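Local coordinates for protein ureidoglycolate hydrolase (Arabidopsis thaliana, PDB 4PXE) that hydrolyses (S)-ureidoglycolate to glyoxylate, ammonium and carbon dioxide with the help of manganese ions, completing purine breakdown without forming urea, at residues T140-S145 with T164-G169; E237-G242 with K335-K340; R253-L258 with S295-S300; V283-L288 with H301-T306. One frame throughout, in Å; residues are numbered along the deposited sequence.

Interaction 1 (T140-S145 with T164-G169); sequences TRFGIS and TTVVDG
Arg141 meets Asp168 side-on, its guanidinium and the carboxylate nearly coplanar (14° apart) and the oxygen at the guanidinium edge. Both NE and NH2 turn to the same oxygen. Arg141 NE gives a salt-bridge hydrogen bond to the anti lone pair of Asp168 OD1 (2.9 Å). Arg141 NH2 is 3.0 Å from Asp168 OD1 and meets it nearly end-on. The arginine gets there with CG opposite the backbone N (chi1 -173°) and an extended chain as far as NE. Asp168 OD2 accepts from the backbone N of Gln170, an Asx turn, and from Val172 N. Both oxygens thus have partners, which probably limits rotation of the group. The arginine clips this turn to loop 140-145. A water joins the backbones beside this pair, giving to Arg141 O and accepting from Gly169 N.

Phe142 packs next to the salt bridge. One face of its ring lies under Arg141 CG, and the backbone at Val167 and Asp168 meets its edge. Asp168 CB is 3.7 Å from Phe142 CE1. Val166 crosses the phenylalanine at about a right angle, with CG1 3.6 Å from Phe142 CD1. Val166 CG1 also meets Ile144 CD1 tip to tip at 4.0 Å.

The contact joins the loop after strand 129-133 to the loop after helix 156-164. Ile144 and Val166 also rest on helix 156-164, while Arg141, Phe142 and Val166 touch helix 174-180.

Interaction 2 (E237-G242 with K335-K340); sequences EFEGNG and KLSEFK
Glu239 runs out alongside Lys335 and over Ser337, on the same face of the sheet as Glu237 and Glu338. Its CB lies 4.2 Å from Ser337 OG. Glu239 CG is 3.4 Å from Ser337 OG, and Glu239 CD is 3.5 Å from Ser337 CB. The chain is extended beyond CG and points the same way as the lysine. Glu239 OE1 therefore lies beside both Ser337 CB (3.6 Å) and Lys335 CD (3.9 Å). A water bridges the charged ends, giving to Glu239 OE1 and accepting from Lys335 NZ. OE2 has a weak bond to a second water, which also binds Ser337 OG and gives to Glu237 OE1. A leucine in place of Glu239 would probably leave Lys335 without its water-linked carboxylate and the second water with one acceptor fewer.

Glu237 and Glu338 bring like charges together, with Glu237 OE2 3.8 Å from Glu338 OE1. Glu237 OE2 is also bonded to His301, which probably eases the repulsion. On the opposite face, Phe238 CE1 packs against Leu336 CD1 at 3.9 Å.

Glu239 and Lys335 form an antiparallel hydrogen-bonded pair, with bonds in both directions. Further along, Glu237 O accepts from Ser337 N (3.0 Å) and weakly from Glu338 N. Two residues thus face one: a classic beta bulge between antiparallel strands, here in the region involved in dimerization.

Interaction 3 (R253-L258 with S295-S300); sequences RNDAGL and SIPSKS
Ser300 OG gives a short hydrogen bond to Ala256 O, 2.7 Å long, from above the carbonyl plane. The hydroxyl takes the position between the backbone N and the carbonyl carbon (chi1 61°), which turns it to the first turn of helix 256-272. A weak bond runs from Ala256 N to Pro297 O. A water adds a second link, giving to both Asn254 O and Pro297 O. Within the helix start, Asp255 is the N-cap: its OD1 accepts from Leu258 N (3.2 Å) and weakly from Gly257 N.

The remaining contacts are van der Waals. Ile296 CD1 sits over the centre of one face of the Arg253 guanidinium, 3.6 Å from Arg253 CZ. Ile296 CG2 touches Asp255 OD2 (3.8 Å), and Pro297 CD lies equally far from Asp255 OD1. Ala256 CB packs against the backbone from Pro297 to Ser300.

The guanidinium nitrogens have partners too. Arg253 NH2 bonds to Val248 O, and NH1 bonds to Thr282 of the second subunit.

One short and one weak bond thus join the helix start to the strand and to the loop before it, while the isoleucine backs the flat face of Arg253. The bond from Arg253 to the second subunit is consistent with a role in dimerization, inferred by similarity.

Interaction 4 (V283-L288 with H301-T306); sequences VGILEL and HLEIDT
A beta hairpin is formed here by strands 280-289 and 295-308, in the region involved in dimerization. Segments 283-288 and 301-306 run antiparallel, 174° apart. Glu287 and His301 are a hydrogen-bonded pair: Glu287 N reaches His301 O at 2.8 Å, and His301 N gives back to Glu287 O. Glu303 N gives to Ile285 O at 3.0 Å.

Ile285, Glu287, His301 and Glu303 stand on one face, side by side. His301 NE2 gives a nearly straight hydrogen bond (177°) to the anti lone pair of Glu303 OE2, 2.7 Å away and in the ring plane. His301 CG stands opposite the backbone N (chi1 172°) and Glu303 CG beside its own, which brings the two ends together. With ND1 bonded too, both ring nitrogens are held. Ile285 CG2 lies at the ring edge, 4.0 Å from His301 CD2. Ile285 CD1 runs along Glu303, 3.6 Å from Glu303 OE1. An alanine at Glu303 would probably leave His301 NE2 without its acceptor and uncover the side of Ile285.

The other face is apolar. Val283 CG1 meets Leu302 CD2 at 4.2 Å, and Val283 CG2 meets Ile304 CG1 at 4.1 Å. Leu286 also lies near Leu302.

Ile285 packs on Gly291 and Glu303 on Ile293 of the second subunit. Helix 256-272 covers the apolar face, touching Val283, Leu286, Leu302 and Ile304. Strand 222-239 borders strand 295-308.

How the interactions relate
From the N terminus, interaction 1 comes first. It closes a short, mostly helical loop and is complete before the other three begin. Interaction 2 opens at 237-242 and closes only at 335-340, so interactions 3 and 4 both nest inside its loop. Those two cross, because their segments alternate as 253-258, 283-288, 295-300 and 301-306. Interaction 3 ties helix 256-272 to strand 295-308, and interaction 4 pairs that strand with strand 280-289. Strand 222-239 lies between strands 295-308 and 335-344. Interactions 2, 3 and 4 touch one another and all reach the second subunit. Interaction 1 touches none of them.

Interaction 1 (T140-S145 with T164-G169)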
loop_
_atom_site.group_PDB
_atom_site.type_symbol
_atom_site.label_atom_id
_atom_site.label_comp_id
_atom_site.label_asym_id
_atom_site.label_seq_id
_atom_site.Cartn_x
_atom_site.Cartn_y
_atom_site.Cartn_z
ATOM N N THR A 140 3.734 -14.879 -1.427
ATOM C CA THR A 140 4.029 -13.478 -1.093
ATOM C C THR A 140 4.785 -12.680 -2.157
ATOM O O THR A 140 4.382 -11.562 -2.510
ATOM C CB THR A 140 4.838 -13.397 0.217
ATOM O OG1 THR A 140 4.168 -14.171 1.220
ATOM C CG2 THR A 140 4.970 -11.947 0.703
ATOM N N ARG A 141 5.889 -13.231 -2.650
ATOM C CA ARG A 141 6.763 -12.420 -3.487
ATOM C C ARG A 141 6.294 -12.298 -4.933
ATOM O O ARG A 141 6.235 -11.191 -5.462
ATOM C CB ARG A 141 8.200 -12.936 -3.453
ATOM C CG ARG A 141 9.144 -11.993 -4.185
ATOM C CD ARG A 141 10.601 -12.167 -3.778
ATOM N NE ARG A 141 11.395 -11.094 -4.377
ATOM C CZ ARG A 141 12.677 -10.860 -4.131
ATOM N NH1 ARG A 141 13.364 -11.640 -3.301
ATOM N NH2 ARG A 141 13.278 -9.836 -4.736
ATOM N N PHE A 142 5.983 -13.428 -5.562
ATOM C CA PHE A 142 5.640 -13.445 -6.985
ATOM C C PHE A 142 4.176 -13.775 -7.270
ATOM O O PHE A 142 3.778 -13.852 -8.432
ATOM C CB PHE A 142 6.565 -14.405 -7.749
ATOM C CG PHE A 142 8.024 -14.062 -7.625
ATOM C CD1 PHE A 142 8.537 -12.949 -8.273
ATOM C CD2 PHE A 142 8.880 -14.849 -6.861
ATOM C CE1 PHE A 142 9.862 -12.616 -8.164
ATOM C CE2 PHE A 142 10.217 -14.522 -6.743
ATOM C CZ PHE A 142 10.714 -13.400 -7.403
ATOM N N GLY A 143 3.370 -13.967 -6.227
ATOM C CA GLY A 143 1.971 -14.324 -6.416
ATOM C C GLY A 143 1.774 -15.800 -6.721
ATOM O O GLY A 143 0.661 -16.250 -7.009
ATOM N N ILE A 144 2.868 -16.550 -6.657
ATOM C CA ILE A 144 2.877 -17.972 -6.995
ATOM C C ILE A 144 3.063 -18.805 -5.726
ATOM O O ILE A 144 4.111 -18.725 -5.080
ATOM C CB ILE A 144 4.031 -18.288 -7.973
ATOM C CG1 ILE A 144 3.881 -17.468 -9.260
ATOM C CG2 ILE A 144 4.081 -19.784 -8.287
ATOM C CD1 ILE A 144 5.177 -17.341 -10.043
ATOM N N SER A 145 2.045 -19.586 -5.363
ATOM C CA SER A 145 2.164 -20.486 -4.213
ATOM C C SER A 145 2.912 -21.739 -4.647
ATOM O O SER A 145 2.970 -22.052 -5.840
ATOM C CB SER A 145 0.778 -20.869 -3.698
ATOM O OG SER A 145 0.069 -21.604 -4.687
ATOM N N THR A 164 10.536 -15.885 -18.291
ATOM C CA THR A 164 10.139 -14.907 -19.305
ATOM C C THR A 164 9.367 -13.679 -18.801
ATOM O O THR A 164 9.583 -12.569 -19.292
ATOM C CB THR A 164 9.359 -15.570 -20.471
ATOM O OG1 THR A 164 8.115 -16.094 -19.996
ATOM C CG2 THR A 164 10.183 -16.691 -21.104
ATOM N N THR A 165 8.466 -13.859 -17.836
ATOM C CA THR A 165 7.586 -12.754 -17.447
ATOM C C THR A 165 7.492 -12.458 -15.954
ATOM O O THR A 165 7.089 -11.365 -15.573
ATOM C CB THR A 165 6.138 -12.972 -17.944
ATOM O OG1 THR A 165 5.601 -14.163 -17.352
ATOM C CG2 THR A 165 6.096 -13.094 -19.463
ATOM N N VAL A 166 7.831 -13.426 -15.108
ATOM C CA VAL A 166 7.542 -13.259 -13.686
ATOM C C VAL A 166 8.431 -12.226 -13.000
ATOM O O VAL A 166 9.657 -12.299 -13.071
ATOM C CB VAL A 166 7.611 -14.599 -12.937
ATOM C CG1 VAL A 166 7.520 -14.368 -11.426
ATOM C CG2 VAL A 166 6.505 -15.513 -13.413
ATOM N N VAL A 167 7.788 -11.263 -12.343
ATOM C CA VAL A 167 8.465 -10.237 -11.547
ATOM C C VAL A 167 7.714 -10.052 -10.226
ATOM O O VAL A 167 6.545 -10.429 -10.113
ATOM C CB VAL A 167 8.498 -8.860 -12.267
ATOM C CG1 VAL A 167 9.307 -8.931 -13.563
ATOM C CG2 VAL A 167 7.077 -8.356 -12.537
ATOM N N ASP A 168 8.370 -9.459 -9.233
ATOM C CA ASP A 168 7.690 -9.168 -7.972
ATOM C C ASP A 168 7.061 -7.779 -7.965
ATOM O O ASP A 168 7.036 -7.101 -8.992
ATOM C CB ASP A 168 8.599 -9.415 -6.745
ATOM C CG ASP A 168 9.765 -8.446 -6.639
ATOM O OD1 ASP A 168 10.720 -8.767 -5.898
ATOM O OD2 ASP A 168 9.734 -7.358 -7.256
ATOM N N GLY A 169 6.558 -7.363 -6.807
ATOM C CA GLY A 169 5.876 -6.084 -6.685
ATOM C C GLY A 169 6.771 -4.881 -6.910
ATOM O O GLY A 169 6.281 -3.771 -7.149
HETATM O O HOH W 1 6.266 -8.735 -4.271
#

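Interaction 2 (E237-G242 with K335-K340)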
loop_
_atom_site.group_PDB
_atom_site.type_symbol
_atom_site.label_atom_id
_atom_site.label_comp_id
_atom_site.label_asym_id
_atom_site.label_seq_id
_atom_site.Cartn_x
_atom_site.Cartn_y
_atom_site.Cartn_z
ATOM N N GLU A 237 -7.549 -5.719 -11.609
ATOM C CA GLU A 237 -7.289 -4.286 -11.604
ATOM C C GLU A 237 -8.387 -3.511 -12.308
ATOM O O GLU A 237 -8.912 -3.944 -13.340
ATOM C CB GLU A 237 -5.925 -3.960 -12.223
ATOM C CG GLU A 237 -4.766 -4.587 -11.462
ATOM C CD GLU A 237 -3.414 -4.011 -11.837
ATOM O OE1 GLU A 237 -3.297 -3.386 -12.918
ATOM O OE2 GLU A 237 -2.464 -4.187 -11.042
ATOM N N PHE A 238 -8.739 -2.369 -11.727
ATOM C CA PHE A 238 -9.661 -1.421 -12.340
ATOM C C PHE A 238 -8.906 -0.131 -12.644
ATOM O O PHE A 238 -8.030 0.264 -11.873
ATOM C CB PHE A 238 -10.805 -1.082 -11.389
ATOM C CG PHE A 238 -11.728 -2.231 -11.081
ATOM C CD1 PHE A 238 -12.693 -2.635 -11.997
ATOM C CD2 PHE A 238 -11.664 -2.866 -9.850
ATOM C CE1 PHE A 238 -13.563 -3.662 -11.692
ATOM C CE2 PHE A 238 -12.538 -3.896 -9.540
ATOM C CZ PHE A 238 -13.483 -4.293 -10.461
ATOM N N GLU A 239 -9.239 0.517 -13.761
ATOM C CA GLU A 239 -8.643 1.816 -14.094
ATOM C C GLU A 239 -9.701 2.881 -14.347
ATOM O O GLU A 239 -10.692 2.630 -15.040
ATOM C CB GLU A 239 -7.728 1.697 -15.323
ATOM C CG GLU A 239 -6.407 0.986 -15.052
ATOM C CD GLU A 239 -5.580 0.752 -16.308
ATOM O OE1 GLU A 239 -6.119 0.927 -17.417
ATOM O OE2 GLU A 239 -4.393 0.378 -16.179
ATOM N N GLY A 240 -9.488 4.068 -13.777
ATOM C CA GLY A 240 -10.346 5.218 -14.003
ATOM C C GLY A 240 -9.506 6.444 -14.310
ATOM O O GLY A 240 -8.297 6.343 -14.492
ATOM N N ASN A 241 -10.148 7.604 -14.384
ATOM C CA ASN A 241 -9.448 8.820 -14.807
ATOM C C ASN A 241 -8.668 9.517 -13.698
ATOM O O ASN A 241 -7.749 10.287 -13.969
ATOM C CB ASN A 241 -10.432 9.801 -15.428
ATOM C CG ASN A 241 -11.043 9.278 -16.702
ATOM O OD1 ASN A 241 -10.351 8.719 -17.551
ATOM N ND2 ASN A 241 -12.350 9.455 -16.843
ATOM N N GLY A 242 -9.034 9.250 -12.450
ATOM C CA GLY A 242 -8.395 9.909 -11.323
ATOM C C GLY A 242 -8.568 11.419 -11.379
ATOM O O GLY A 242 -9.459 11.939 -12.047
ATOM N N LYS A 335 -12.461 0.851 -16.479
ATOM C CA LYS A 335 -11.970 -0.269 -17.266
ATOM C C LYS A 335 -11.591 -1.424 -16.343
ATOM O O LYS A 335 -10.885 -1.234 -15.346
ATOM C CB LYS A 335 -10.752 0.154 -18.093
ATOM C CG LYS A 335 -10.141 -0.959 -18.936
ATOM C CD LYS A 335 -8.945 -0.442 -19.730
ATOM C CE LYS A 335 -8.363 -1.519 -20.635
ATOM N NZ LYS A 335 -7.249 -0.981 -21.469
ATOM N N LEU A 336 -12.067 -2.620 -16.665
ATOM C CA LEU A 336 -11.540 -3.815 -16.028
ATOM C C LEU A 336 -10.261 -4.133 -16.782
ATOM O O LEU A 336 -10.284 -4.825 -17.809
ATOM C CB LEU A 336 -12.543 -4.965 -16.122
ATOM C CG LEU A 336 -12.125 -6.298 -15.497
ATOM C CD1 LEU A 336 -11.701 -6.153 -14.032
ATOM C CD2 LEU A 336 -13.265 -7.301 -15.634
ATOM N N SER A 337 -9.149 -3.592 -16.292
ATOM C CA SER A 337 -7.890 -3.639 -17.022
ATOM C C SER A 337 -7.124 -4.946 -16.829
ATOM O O SER A 337 -6.265 -5.301 -17.637
ATOM C CB SER A 337 -7.019 -2.432 -16.661
ATOM O OG SER A 337 -6.772 -2.380 -15.270
ATOM N N GLU A 338 -7.434 -5.661 -15.752
ATOM C CA GLU A 338 -6.863 -6.984 -15.550
ATOM C C GLU A 338 -7.841 -7.859 -14.798
ATOM O O GLU A 338 -8.399 -7.451 -13.787
ATOM C CB GLU A 338 -5.549 -6.898 -14.772
ATOM C CG GLU A 338 -4.953 -8.260 -14.437
ATOM C CD GLU A 338 -3.572 -8.156 -13.838
ATOM O OE1 GLU A 338 -3.389 -7.339 -12.911
ATOM O OE2 GLU A 338 -2.668 -8.887 -14.299
ATOM N N PHE A 339 -8.059 -9.062 -15.319
ATOM C CA PHE A 339 -8.719 -10.118 -14.568
ATOM C C PHE A 339 -7.955 -11.399 -14.866
ATOM O O PHE A 339 -8.131 -12.009 -15.926
ATOM C CB PHE A 339 -10.206 -10.251 -14.919
ATOM C CG PHE A 339 -10.964 -11.122 -13.955
ATOM C CD1 PHE A 339 -11.687 -10.565 -12.921
ATOM C CD2 PHE A 339 -10.892 -12.508 -14.046
ATOM C CE1 PHE A 339 -12.369 -11.363 -12.012
ATOM C CE2 PHE A 339 -11.570 -13.311 -13.142
ATOM C CZ PHE A 339 -12.303 -12.740 -12.126
ATOM N N LYS A 340 -7.087 -11.789 -13.937
ATOM C CA LYS A 340 -6.183 -12.906 -14.162
ATOM C C LYS A 340 -6.435 -13.978 -13.123
ATOM O O LYS A 340 -6.321 -13.730 -11.923
ATOM C CB LYS A 340 -4.725 -12.435 -14.070
ATOM C CG LYS A 340 -3.667 -13.520 -14.313
ATOM C CD LYS A 340 -2.261 -12.977 -14.037
ATOM C CE LYS A 340 -1.170 -13.936 -14.494
ATOM N NZ LYS A 340 -1.077 -13.999 -15.979
HETATM O O HOH W 2 -4.114 -2.940 -15.205
HETATM O O HOH W 3 -5.096 -0.278 -19.465
#

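Interaction 3 (R253-L258 with S295-S300)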
loop_
_atom_site.group_PDB
_atom_site.type_symbol
_atom_site.label_atom_id
_atom_site.label_comp_id
_atom_site.label_asym_id
_atom_site.label_seq_id
_atom_site.Cartn_x
_atom_site.Cartn_y
_atom_site.Cartn_z
ATOM N N ARG A 253 -17.072 11.316 -11.862
ATOM C CA ARG A 253 -16.055 10.375 -11.402
ATOM C C ARG A 253 -16.217 8.964 -11.954
ATOM O O ARG A 253 -17.300 8.567 -12.389
ATOM C CB ARG A 253 -16.066 10.323 -9.873
ATOM C CG ARG A 253 -15.733 11.669 -9.253
ATOM C CD ARG A 253 -15.690 11.591 -7.738
ATOM N NE ARG A 253 -15.240 12.860 -7.182
ATOM C CZ ARG A 253 -14.650 13.002 -6.000
ATOM N NH1 ARG A 253 -14.415 11.942 -5.238
ATOM N NH2 ARG A 253 -14.270 14.215 -5.597
ATOM N N ASN A 254 -15.108 8.232 -11.937
ATOM C CA ASN A 254 -15.103 6.792 -12.156
ATOM C C ASN A 254 -14.032 6.206 -11.233
ATOM O O ASN A 254 -12.923 5.858 -11.640
ATOM C CB ASN A 254 -14.980 6.410 -13.654
ATOM C CG ASN A 254 -13.680 6.861 -14.309
ATOM O OD1 ASN A 254 -13.022 7.813 -13.873
ATOM N ND2 ASN A 254 -13.308 6.172 -15.376
ATOM N N ASP A 255 -14.405 6.165 -9.955
ATOM C CA ASP A 255 -13.486 5.926 -8.843
ATOM C C ASP A 255 -13.100 4.448 -8.764
ATOM O O ASP A 255 -13.935 3.603 -8.436
ATOM C CB ASP A 255 -14.175 6.390 -7.549
ATOM C CG ASP A 255 -13.257 6.390 -6.329
ATOM O OD1 ASP A 255 -12.423 5.477 -6.167
ATOM O OD2 ASP A 255 -13.402 7.319 -5.504
ATOM N N ALA A 256 -11.838 4.147 -9.061
ATOM C CA ALA A 256 -11.368 2.763 -9.084
ATOM C C ALA A 256 -11.362 2.141 -7.695
ATOM O O ALA A 256 -11.438 0.921 -7.558
ATOM C CB ALA A 256 -9.982 2.679 -9.713
ATOM N N GLY A 257 -11.259 2.975 -6.668
ATOM C CA GLY A 257 -11.271 2.476 -5.303
ATOM C C GLY A 257 -12.647 1.959 -4.929
ATOM O O GLY A 257 -12.770 0.924 -4.261
ATOM N N LEU A 258 -13.689 2.656 -5.361
ATOM C CA LEU A 258 -15.049 2.223 -5.075
ATOM C C LEU A 258 -15.401 0.965 -5.865
ATOM O O LEU A 258 -16.098 0.093 -5.338
ATOM C CB LEU A 258 -16.041 3.354 -5.305
ATOM C CG LEU A 258 -15.869 4.506 -4.320
ATOM C CD1 LEU A 258 -16.905 5.579 -4.576
ATOM C CD2 LEU A 258 -15.944 4.011 -2.865
ATOM N N SER A 295 -6.206 12.702 -3.929
ATOM C CA SER A 295 -6.143 12.223 -5.303
ATOM C C SER A 295 -7.124 11.058 -5.472
ATOM O O SER A 295 -7.036 10.064 -4.756
ATOM C CB SER A 295 -4.715 11.780 -5.614
ATOM O OG SER A 295 -4.540 11.556 -6.999
ATOM N N ILE A 296 -8.069 11.179 -6.399
ATOM C CA ILE A 296 -9.062 10.119 -6.592
ATOM C C ILE A 296 -8.360 8.922 -7.208
ATOM O O ILE A 296 -7.655 9.076 -8.196
ATOM C CB ILE A 296 -10.185 10.556 -7.543
ATOM C CG1 ILE A 296 -10.865 11.833 -7.048
ATOM C CG2 ILE A 296 -11.217 9.435 -7.699
ATOM C CD1 ILE A 296 -11.778 12.481 -8.105
ATOM N N PRO A 297 -8.537 7.725 -6.626
ATOM C CA PRO A 297 -7.796 6.584 -7.179
ATOM C C PRO A 297 -8.078 6.349 -8.664
ATOM O O PRO A 297 -9.242 6.231 -9.054
ATOM C CB PRO A 297 -8.304 5.396 -6.347
ATOM C CG PRO A 297 -8.711 6.002 -5.041
ATOM C CD PRO A 297 -9.269 7.377 -5.393
ATOM N N SER A 298 -7.012 6.277 -9.461
ATOM C CA SER A 298 -7.119 6.000 -10.894
ATOM C C SER A 298 -6.829 4.537 -11.208
ATOM O O SER A 298 -7.103 4.071 -12.305
ATOM C CB SER A 298 -6.183 6.898 -11.719
ATOM O OG SER A 298 -4.840 6.790 -11.287
ATOM N N LYS A 299 -6.253 3.822 -10.250
ATOM C CA LYS A 299 -6.033 2.391 -10.396
ATOM C C LYS A 299 -6.262 1.717 -9.059
ATOM O O LYS A 299 -5.878 2.240 -8.017
ATOM C CB LYS A 299 -4.617 2.096 -10.880
ATOM C CG LYS A 299 -4.310 2.536 -12.293
ATOM C CD LYS A 299 -3.115 1.776 -12.846
ATOM C CE LYS A 299 -1.926 1.828 -11.896
ATOM N NZ LYS A 299 -0.752 1.088 -12.450
ATOM N N SER A 300 -6.912 0.561 -9.085
ATOM C CA SER A 300 -6.991 -0.269 -7.896
ATOM C C SER A 300 -6.577 -1.682 -8.263
ATOM O O SER A 300 -6.745 -2.114 -9.399
ATOM C CB SER A 300 -8.393 -0.244 -7.297
ATOM O OG SER A 300 -9.357 -0.749 -8.208
HETATM O O HOH W 4 -10.772 7.418 -11.037
#

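Interaction 4 (V283-L288 with H301-T306)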
loop_
_atom_site.group_PDB
_atom_site.type_symbol
_atom_site.label_atom_id
_atom_site.label_comp_id
_atom_site.label_asym_id
_atom_site.label_seq_id
_atom_site.Cartn_x
_atom_site.Cartn_y
_atom_site.Cartn_z
ATOM N N VAL A 283 -10.330 -11.095 0.277
ATOM C CA VAL A 283 -9.496 -10.088 -0.358
ATOM C C VAL A 283 -8.445 -9.641 0.658
ATOM O O VAL A 283 -8.718 -8.824 1.531
ATOM C CB VAL A 283 -10.337 -8.894 -0.835
ATOM C CG1 VAL A 283 -9.439 -7.821 -1.457
ATOM C CG2 VAL A 283 -11.410 -9.367 -1.830
ATOM N N GLY A 284 -7.244 -10.207 0.546
ATOM C CA GLY A 284 -6.172 -9.892 1.475
ATOM C C GLY A 284 -5.324 -8.718 1.025
ATOM O O GLY A 284 -4.621 -8.117 1.830
ATOM N N ILE A 285 -5.388 -8.406 -0.267
ATOM C CA ILE A 285 -4.650 -7.280 -0.829
ATOM C C ILE A 285 -5.605 -6.373 -1.599
ATOM O O ILE A 285 -6.377 -6.840 -2.442
ATOM C CB ILE A 285 -3.511 -7.763 -1.751
ATOM C CG1 ILE A 285 -2.389 -8.388 -0.918
ATOM C CG2 ILE A 285 -2.985 -6.612 -2.626
ATOM C CD1 ILE A 285 -1.321 -9.085 -1.746
ATOM N N LEU A 286 -5.567 -5.082 -1.276
ATOM C CA LEU A 286 -6.357 -4.081 -1.987
ATOM C C LEU A 286 -5.508 -2.822 -1.954
ATOM O O LEU A 286 -5.343 -2.219 -0.889
ATOM C CB LEU A 286 -7.717 -3.861 -1.306
ATOM C CG LEU A 286 -8.817 -3.157 -2.118
ATOM C CD1 LEU A 286 -10.165 -3.192 -1.397
ATOM C CD2 LEU A 286 -8.449 -1.707 -2.438
ATOM N N GLU A 287 -4.970 -2.441 -3.112
ATOM C CA GLU A 287 -4.065 -1.299 -3.191
ATOM C C GLU A 287 -4.618 -0.237 -4.111
ATOM O O GLU A 287 -5.140 -0.545 -5.189
ATOM C CB GLU A 287 -2.689 -1.745 -3.677
ATOM C CG GLU A 287 -2.024 -2.755 -2.744
ATOM C CD GLU A 287 -0.713 -3.287 -3.281
ATOM O OE1 GLU A 287 -0.502 -3.230 -4.511
ATOM O OE2 GLU A 287 0.104 -3.773 -2.465
ATOM N N LEU A 288 -4.506 1.012 -3.672
ATOM C CA LEU A 288 -4.943 2.156 -4.472
ATOM C C LEU A 288 -3.758 2.942 -5.017
ATOM O O LEU A 288 -2.737 3.112 -4.348
ATOM C CB LEU A 288 -5.827 3.084 -3.646
ATOM C CG LEU A 288 -7.040 2.481 -2.933
ATOM C CD1 LEU A 288 -7.794 3.540 -2.130
ATOM C CD2 LEU A 288 -7.955 1.774 -3.948
ATOM N N HIS A 301 -6.027 -2.389 -7.285
ATOM C CA HIS A 301 -5.422 -3.695 -7.489
ATOM C C HIS A 301 -5.883 -4.578 -6.344
ATOM O O HIS A 301 -5.623 -4.261 -5.178
ATOM C CB HIS A 301 -3.891 -3.538 -7.467
ATOM C CG HIS A 301 -3.132 -4.831 -7.482
ATOM N ND1 HIS A 301 -2.642 -5.398 -8.640
ATOM C CD2 HIS A 301 -2.754 -5.650 -6.472
ATOM C CE1 HIS A 301 -2.013 -6.524 -8.343
ATOM N NE2 HIS A 301 -2.065 -6.698 -7.035
ATOM N N LEU A 302 -6.584 -5.662 -6.675
ATOM C CA LEU A 302 -7.047 -6.628 -5.674
ATOM C C LEU A 302 -6.414 -7.972 -5.927
ATOM O O LEU A 302 -6.232 -8.374 -7.077
ATOM C CB LEU A 302 -8.554 -6.856 -5.755
ATOM C CG LEU A 302 -9.508 -5.687 -5.634
ATOM C CD1 LEU A 302 -9.722 -5.096 -7.018
ATOM C CD2 LEU A 302 -10.827 -6.128 -5.002
ATOM N N GLU A 303 -6.104 -8.687 -4.852
ATOM C CA GLU A 303 -5.717 -10.084 -4.974
ATOM C C GLU A 303 -6.656 -10.890 -4.096
ATOM O O GLU A 303 -6.830 -10.597 -2.906
ATOM C CB GLU A 303 -4.244 -10.291 -4.614
ATOM C CG GLU A 303 -3.355 -9.386 -5.437
ATOM C CD GLU A 303 -1.879 -9.696 -5.318
ATOM O OE1 GLU A 303 -1.515 -10.826 -4.927
ATOM O OE2 GLU A 303 -1.074 -8.797 -5.631
ATOM N N ILE A 304 -7.274 -11.892 -4.714
ATOM C CA ILE A 304 -8.398 -12.612 -4.145
ATOM C C ILE A 304 -8.048 -14.084 -4.016
ATOM O O ILE A 304 -7.539 -14.684 -4.959
ATOM C CB ILE A 304 -9.627 -12.478 -5.063
ATOM C CG1 ILE A 304 -9.978 -10.994 -5.265
ATOM C CG2 ILE A 304 -10.818 -13.237 -4.493
ATOM C CD1 ILE A 304 -11.037 -10.733 -6.351
ATOM N N ASP A 305 -8.315 -14.652 -2.840
ATOM C CA ASP A 305 -8.052 -16.060 -2.552
ATOM C C ASP A 305 -9.420 -16.714 -2.405
ATOM O O ASP A 305 -10.277 -16.197 -1.705
ATOM C CB ASP A 305 -7.251 -16.148 -1.243
ATOM C CG ASP A 305 -6.997 -17.570 -0.793
ATOM O OD1 ASP A 305 -7.947 -18.240 -0.338
ATOM O OD2 ASP A 305 -5.836 -18.000 -0.862
ATOM N N THR A 306 -9.649 -17.842 -3.073
ATOM C CA THR A 306 -10.908 -18.558 -2.853
ATOM C C THR A 306 -10.702 -20.061 -2.972
ATOM O O THR A 306 -9.912 -20.527 -3.795
ATOM C CB THR A 306 -12.066 -18.041 -3.760
ATOM O OG1 THR A 306 -13.317 -18.598 -3.331
ATOM C CG2 THR A 306 -11.822 -18.345 -5.228
HETATM O O HOH W 5 -6.937 -12.300 -0.924
#